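Local coordinates for putative capsular polysaccharide biosynthesis protein (Streptococcus pneumoniae serotype 4, PDB 6EWJ), which probably acts as a pyridoxal-phosphate-dependent sugar aminotransferase of the DegT/DnrJ/EryC1 family, in teichoic acid biosynthesis, at residues A[144-147]-A[148-151]; A[92-95]-A[96-99]; A[243-246]-A[247-251]. All coordinates share one frame; numbering follows the deposited sequence.

Contact 1 of 3, residues A[144-147]-A[148-151]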
loop_
_atom_site.group_PDB
_atom_site.type_symbol
_atom_site.label_atom_id
_atom_site.label_comp_id
_atom_site.label_asym_id
_atom_site.label_seq_id
_atom_site.Cartn_x
_atom_site.Cartn_y
_atom_site.Cartn_z
ATOM N N TYR A 144 7.133 28.171 -10.160
ATOM C CA TYR A 144 7.769 27.215 -11.085
ATOM C C TYR A 144 8.703 27.877 -12.095
ATOM O O TYR A 144 9.721 27.292 -12.429
ATOM C CB TYR A 144 6.765 26.239 -11.703
ATOM C CG TYR A 144 6.523 25.084 -10.775
ATOM C CD1 TYR A 144 5.547 25.153 -9.789
ATOM C CD2 TYR A 144 7.344 23.945 -10.825
ATOM C CE1 TYR A 144 5.338 24.092 -8.914
ATOM C CE2 TYR A 144 7.160 22.889 -9.945
ATOM C CZ TYR A 144 6.157 22.968 -9.000
ATOM O OH TYR A 144 5.975 21.946 -8.109
ATOM N N ASP A 145 8.416 29.100 -12.542
ATOM C CA ASP A 145 9.358 29.778 -13.401
ATOM C C ASP A 145 10.727 29.887 -12.742
ATOM O O ASP A 145 11.727 29.640 -13.394
ATOM C CB ASP A 145 8.870 31.174 -13.825
ATOM C CG ASP A 145 7.681 31.109 -14.808
ATOM O OD1 ASP A 145 7.320 30.022 -15.278
ATOM O OD2 ASP A 145 7.118 32.192 -15.084
ATOM N N ARG A 146 10.759 30.254 -11.473
ATOM C CA ARG A 146 12.026 30.344 -10.751
ATOM C C ARG A 146 12.662 28.962 -10.535
ATOM O O ARG A 146 13.843 28.759 -10.803
ATOM C CB ARG A 146 11.831 31.027 -9.412
ATOM C CG ARG A 146 13.112 31.224 -8.619
ATOM C CD ARG A 146 14.146 32.082 -9.367
ATOM N NE ARG A 146 15.451 32.025 -8.706
ATOM C CZ ARG A 146 15.799 32.699 -7.614
ATOM N NH1 ARG A 146 14.949 33.509 -6.999
ATOM N NH2 ARG A 146 17.025 32.535 -7.118
ATOM N N LEU A 147 11.868 28.006 -10.093
ATOM C CA LEU A 147 12.385 26.612 -9.924
ATOM C C LEU A 147 13.050 26.054 -11.190
ATOM O O LEU A 147 14.160 25.557 -11.126
ATOM C CB LEU A 147 11.264 25.682 -9.477
ATOM C CG LEU A 147 10.930 25.800 -8.005
ATOM C CD1 LEU A 147 9.518 25.302 -7.665
ATOM C CD2 LEU A 147 11.992 24.985 -7.230
ATOM N N PHE A 148 12.377 26.180 -12.347
ATOM C CA PHE A 148 12.968 25.696 -13.620
ATOM C C PHE A 148 14.231 26.480 -14.037
ATOM O O PHE A 148 15.147 25.908 -14.623
ATOM C CB PHE A 148 11.926 25.650 -14.760
ATOM C CG PHE A 148 11.051 24.414 -14.720
ATOM C CD1 PHE A 148 11.577 23.171 -15.064
ATOM C CD2 PHE A 148 9.719 24.480 -14.318
ATOM C CE1 PHE A 148 10.794 22.016 -14.995
ATOM C CE2 PHE A 148 8.922 23.339 -14.299
ATOM C CZ PHE A 148 9.471 22.095 -14.608
ATOM N N GLN A 149 14.272 27.765 -13.702
ATOM C CA GLN A 149 15.485 28.613 -13.919
ATOM C C GLN A 149 16.666 28.109 -13.083
ATOM O O GLN A 149 17.772 27.994 -13.587
ATOM C CB GLN A 149 15.184 30.077 -13.566
ATOM C CG GLN A 149 14.244 30.770 -14.545
ATOM C CD GLN A 149 13.740 32.152 -14.072
ATOM O OE1 GLN A 149 13.998 32.584 -12.955
ATOM N NE2 GLN A 149 12.989 32.833 -14.934
ATOM N N VAL A 150 16.394 27.732 -11.824
ATOM C CA VAL A 150 17.433 27.170 -10.927
ATOM C C VAL A 150 18.050 25.884 -11.476
ATOM O O VAL A 150 19.274 25.787 -11.583
ATOM C CB VAL A 150 16.908 26.900 -9.508
ATOM C CG1 VAL A 150 17.909 26.085 -8.706
ATOM C CG2 VAL A 150 16.580 28.204 -8.793
ATOM N N VAL A 151 17.213 24.912 -11.846
ATOM C CA VAL A 151 17.738 23.615 -12.329
ATOM C C VAL A 151 18.526 23.765 -13.635
ATOM O O VAL A 151 19.550 23.107 -13.834
ATOM C CB VAL A 151 16.663 22.518 -12.467
ATOM C CG1 VAL A 151 15.969 22.280 -11.126
ATOM C CG2 VAL A 151 15.654 22.841 -13.552
#
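Four successive i to i+4 hydrogen bonds tie residues 144-147 to 148-151 as the first turns of helix 144-153, the straightest being F148 N to Y144 O at 2.9 Å (176°). On the flank of this bond the two aromatic side chains cross at a slant. Y144 CD2 meets F148 CE2 at 3.9 Å, and F148 CD2 rests 3.4 Å from Y144 O. The first torsion of F148 (chi1 -81°) lays CG beside its own backbone N, which swings the ring back over the preceding turn. L147 CD1 stands 4.0 Å above the plane of the Y144 ring, over its centre, so the tyrosine has a methyl on one face; its hydroxyl is hydrogen-bonded to E136. The helix packs on the mixed seven-stranded sheet of the large domain of a fold-type I PLP enzyme: Y144, L147 and V151 lie on I173 of strand 172-177, with L147 also against Y118 and L121 of helix 118-124. Toward that neighbouring helix R146 sends its guanidinium to D119 and E122 in salt bridges, while its chain up to NE makes the local contacts. Q149 OE1 lies 3.6 Å from R146 CD, the two chains crossing at about a right angle, and V150 CG2 reaches 4.0 Å from R146 NE. Q149 sets CG beside its own backbone N, 3.0 Å from D145 O, and runs extended from there. D145 itself turns its carboxylate to K186, and its backbone N is held by Y185 OH.

Contact 2 of 3, residues A[92-95]-A[96-99]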
loop_
_atom_site.group_PDB
_atom_site.type_symbol
_atom_site.label_atom_id
_atom_site.label_comp_id
_atom_site.label_asym_id
_atom_site.label_seq_id
_atom_site.Cartn_x
_atom_site.Cartn_y
_atom_site.Cartn_z
ATOM N N ALA A 92 5.732 13.090 5.134
ATOM C CA ALA A 92 5.642 12.236 3.962
ATOM C C ALA A 92 6.405 12.749 2.707
ATOM O O ALA A 92 6.866 11.916 1.911
ATOM C CB ALA A 92 4.213 11.980 3.640
ATOM N N SER A 93 6.591 14.072 2.576
ATOM C CA SER A 93 7.407 14.622 1.476
ATOM C C SER A 93 8.864 14.144 1.583
ATOM O O SER A 93 9.550 14.081 0.572
ATOM C CB SER A 93 7.372 16.176 1.415
ATOM O OG SER A 93 6.092 16.733 1.732
ATOM N N CYS A 94 9.327 13.889 2.793
ATOM C CA CYS A 94 10.707 13.591 3.095
ATOM C C CYS A 94 11.004 12.132 3.372
ATOM O O CYS A 94 12.076 11.623 2.994
ATOM C CB CYS A 94 11.131 14.444 4.285
ATOM S SG CYS A 94 12.941 14.510 4.510
ATOM N N SER A 95 10.090 11.466 4.070
ATOM C CA SER A 95 10.280 10.077 4.452
ATOM C C SER A 95 10.540 9.167 3.261
ATOM O O SER A 95 11.348 8.249 3.348
ATOM C CB SER A 95 9.054 9.545 5.188
ATOM O OG SER A 95 7.912 9.587 4.380
ATOM N N VAL A 96 9.917 9.459 2.140
ATOM C CA VAL A 96 10.131 8.635 0.936
ATOM C C VAL A 96 11.564 8.689 0.414
ATOM O O VAL A 96 12.018 7.759 -0.233
ATOM C CB VAL A 96 9.125 8.995 -0.202
ATOM C CG1 VAL A 96 7.662 8.797 0.245
ATOM C CG2 VAL A 96 9.337 10.376 -0.728
ATOM N N ILE A 97 12.258 9.802 0.677
ATOM C CA ILE A 97 13.653 9.961 0.299
ATOM C C ILE A 97 14.461 8.935 1.049
ATOM O O ILE A 97 15.312 8.221 0.465
ATOM C CB ILE A 97 14.174 11.360 0.619
ATOM C CG1 ILE A 97 13.332 12.429 -0.122
ATOM C CG2 ILE A 97 15.645 11.467 0.239
ATOM C CD1 ILE A 97 13.510 13.827 0.398
ATOM N N THR A 98 14.162 8.790 2.339
ATOM C CA THR A 98 14.905 7.823 3.156
ATOM C C THR A 98 14.511 6.406 2.742
ATOM O O THR A 98 15.354 5.493 2.789
ATOM C CB THR A 98 14.721 8.038 4.667
ATOM O OG1 THR A 98 13.375 7.757 5.042
ATOM C CG2 THR A 98 15.057 9.485 5.058
ATOM N N HIS A 99 13.266 6.207 2.318
ATOM C CA HIS A 99 12.831 4.888 1.873
ATOM C C HIS A 99 13.637 4.322 0.733
ATOM O O HIS A 99 13.956 3.118 0.734
ATOM C CB HIS A 99 11.372 4.859 1.475
ATOM C CG HIS A 99 10.435 5.100 2.612
ATOM N ND1 HIS A 99 9.071 5.157 2.439
ATOM C CD2 HIS A 99 10.660 5.298 3.937
ATOM C CE1 HIS A 99 8.490 5.399 3.597
ATOM N NE2 HIS A 99 9.441 5.533 4.519
#
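S95 O is gripped by two donors from the next turn, H99 N at 3.0 Å and T98 OG1 at 2.7 Å, both in its carbonyl plane. The threonine hydroxyl sits on a lone pair, placed there by a first torsion of 67° that sets OG1 between the backbone N and the carbonyl carbon of T98. The imidazole of H99 folds back over the same oxygen, which stands 3.0 Å above the ring plane, offset toward the rim; CD2 is the ring atom nearest to it. Against this tight cluster the contacts of C94, I97 and V96 are looser. I97 N bonds to C94 O at 3.0 Å, but from above the carbonyl plane and with a bent N-H angle of 136°. The apolar pair here, I97 CD1 and C94 SG, is 4.2 Å apart, and V96 sets a methyl against a carbonyl, CG1 lying 3.6 Å from A92 O. S93 O is buried without a polar partner, whereas S93 OG is hydrogen-bonded to T89 and D176. T98 and H99, though tightly bonded, are only partly buried. They meet the second subunit, as do partly exposed A92 and buried S95; H99 NE2 bonds to P260 O and the ring stacks with Y262 of that chain, while H99 ND1 is held by E69 of its own chain. Helix 92-99 is the crossover of a beta-alpha-beta unit: C94 and I97 pack on strands 82-86 and 103-107, while A92 and V96 lean on helix 64-74, whose T65 binds pyridoxal phosphate when the cofactor is present; it is not bound here.

Contact 3 of 3, residues A[243-246]-A[247-251]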
loop_
_atom_site.group_PDB
_atom_site.type_symbol
_atom_site.label_atom_id
_atom_site.label_comp_id
_atom_site.label_asym_id
_atom_site.label_seq_id
_atom_site.Cartn_x
_atom_site.Cartn_y
_atom_site.Cartn_z
ATOM N N ASP A 243 3.600 -10.955 -21.222
ATOM C CA ASP A 243 3.968 -10.648 -22.612
ATOM C C ASP A 243 2.752 -10.771 -23.561
ATOM O O ASP A 243 1.652 -11.136 -23.123
ATOM C CB ASP A 243 5.236 -11.403 -23.071
ATOM C CG ASP A 243 5.126 -12.910 -23.000
ATOM O OD1 ASP A 243 4.015 -13.484 -23.128
ATOM O OD2 ASP A 243 6.194 -13.543 -22.796
ATOM N N ALA A 244 2.940 -10.342 -24.799
ATOM C CA ALA A 244 1.844 -10.278 -25.770
ATOM C C ALA A 244 1.190 -11.661 -25.958
ATOM O O ALA A 244 -0.022 -11.785 -25.925
ATOM C CB ALA A 244 2.332 -9.749 -27.117
ATOM N N LEU A 245 2.021 -12.673 -26.114
ATOM C CA LEU A 245 1.563 -14.058 -26.264
ATOM C C LEU A 245 0.706 -14.511 -25.076
ATOM O O LEU A 245 -0.399 -14.994 -25.289
ATOM C CB LEU A 245 2.749 -14.989 -26.447
ATOM C CG LEU A 245 2.453 -16.454 -26.750
ATOM C CD1 LEU A 245 1.785 -16.589 -28.116
ATOM C CD2 LEU A 245 3.762 -17.215 -26.694
ATOM N N ALA A 246 1.169 -14.276 -23.840
ATOM C CA ALA A 246 0.377 -14.627 -22.662
ATOM C C ALA A 246 -1.001 -13.933 -22.588
ATOM O O ALA A 246 -2.003 -14.556 -22.242
ATOM C CB ALA A 246 1.168 -14.406 -21.396
ATOM N N LYS A 247 -1.071 -12.673 -22.982
ATOM C CA LYS A 247 -2.356 -11.955 -22.957
ATOM C C LYS A 247 -3.338 -12.395 -24.030
ATOM O O LYS A 247 -4.548 -12.320 -23.831
ATOM C CB LYS A 247 -2.143 -10.408 -23.046
ATOM C CG LYS A 247 -1.601 -9.819 -21.772
ATOM C CD LYS A 247 -1.099 -8.382 -21.841
ATOM C CE LYS A 247 0.147 -8.167 -22.706
ATOM N NZ LYS A 247 0.461 -6.697 -22.907
ATOM N N MET A 248 -2.845 -12.839 -25.170
ATOM C CA MET A 248 -3.734 -13.197 -26.271
ATOM C C MET A 248 -4.372 -14.580 -26.080
ATOM O O MET A 248 -5.410 -14.885 -26.665
ATOM C CB MET A 248 -2.958 -13.174 -27.568
ATOM C CG MET A 248 -3.818 -13.358 -28.820
ATOM S SD MET A 248 -2.822 -13.132 -30.320
ATOM C CE MET A 248 -2.760 -11.342 -30.314
ATOM N N GLN A 249 -3.689 -15.425 -25.327
ATOM C CA GLN A 249 -4.169 -16.760 -25.071
ATOM C C GLN A 249 -5.453 -16.701 -24.274
ATOM O O GLN A 249 -5.652 -15.803 -23.482
ATOM C CB GLN A 249 -3.092 -17.573 -24.380
ATOM C CG GLN A 249 -2.041 -18.011 -25.390
ATOM C CD GLN A 249 -0.855 -18.696 -24.763
ATOM O OE1 GLN A 249 -0.333 -18.240 -23.726
ATOM N NE2 GLN A 249 -0.423 -19.779 -25.363
ATOM N N LEU A 250 -6.325 -17.684 -24.499
ATOM C CA LEU A 250 -7.585 -17.766 -23.761
ATOM C C LEU A 250 -7.318 -17.915 -22.264
ATOM O O LEU A 250 -8.006 -17.330 -21.460
ATOM C CB LEU A 250 -8.417 -18.966 -24.224
ATOM C CG LEU A 250 -9.532 -18.838 -25.224
ATOM C CD1 LEU A 250 -10.238 -20.191 -25.356
ATOM C CD2 LEU A 250 -10.527 -17.729 -24.869
ATOM N N GLY A 251 -6.347 -18.770 -21.920
ATOM C CA GLY A 251 -5.875 -18.944 -20.525
ATOM C C GLY A 251 -4.605 -18.163 -20.326
ATOM O O GLY A 251 -3.555 -18.613 -20.759
#
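K247, A246 and L245 carry most of the surface buried within this short turn, and K247 does so by lying back along the helix start. Its CG is set beside the backbone N (chi1 -73°) and the chain bends at chi3, so that CE comes 3.4 Å from D243 O while CB stays 3.8 Å from A244 O. D243 O also receives K247 N at 3.1 Å, in the carbonyl plane, and thus has both the amide and the aliphatic chain of the lysine about it. A246 is the buried member, held at its amide by D243: A246 N donates to D243 OD1 at 3.0 Å, nearly straight at 163°. This is an N-cap, with the aspartate just ahead of helix 244-248 satisfying an amide of its first turn; the carboxylate would probably also interact favourably with the helix dipole. The helix lies between the short strands 240-241 and 256-257, at the surface and away from the cofactor site. L245 acts mainly through its carbonyl. M248 N and Q249 N each make a weak 3.3 Å bond to L245 O; at Q249 the chain leaves helical geometry. Over that oxygen Q249 folds its side chain, CG 3.4 Å away, bringing the amide CD within 4.5 Å of L245 CG. M248 N makes a firmer bond to A244 O. Beyond the helix end, S252 OG gathers the carbonyls of A246 and Q249. The loop then reaches the second subunit, where G251 O bonds to Q338 NE2 and L250 packs on A341 of that chain.

How the contacts relate
All three are local contacts along one helix each, contact 3 running on into the loop at 249-251, but they sit at different depths. Contact 2 is buried in the large domain, contact 1 partly buried against the same mixed sheet, and contact 3 lies at the surface, its centre 38 Å from the chain centre. Contacts 1 and 2 pack on different strands of that sheet, although S93 of contact 2 hydrogen-bonds to strand 172-177, on which contact 1 packs. Contacts 2 and 3 both meet the second subunit, one through a stacked histidine, the other through loop residues past its helix. Aromatic and aliphatic packing marks contact 1, a doubly bonded carbonyl contact 2, and aspartate capping contact 3.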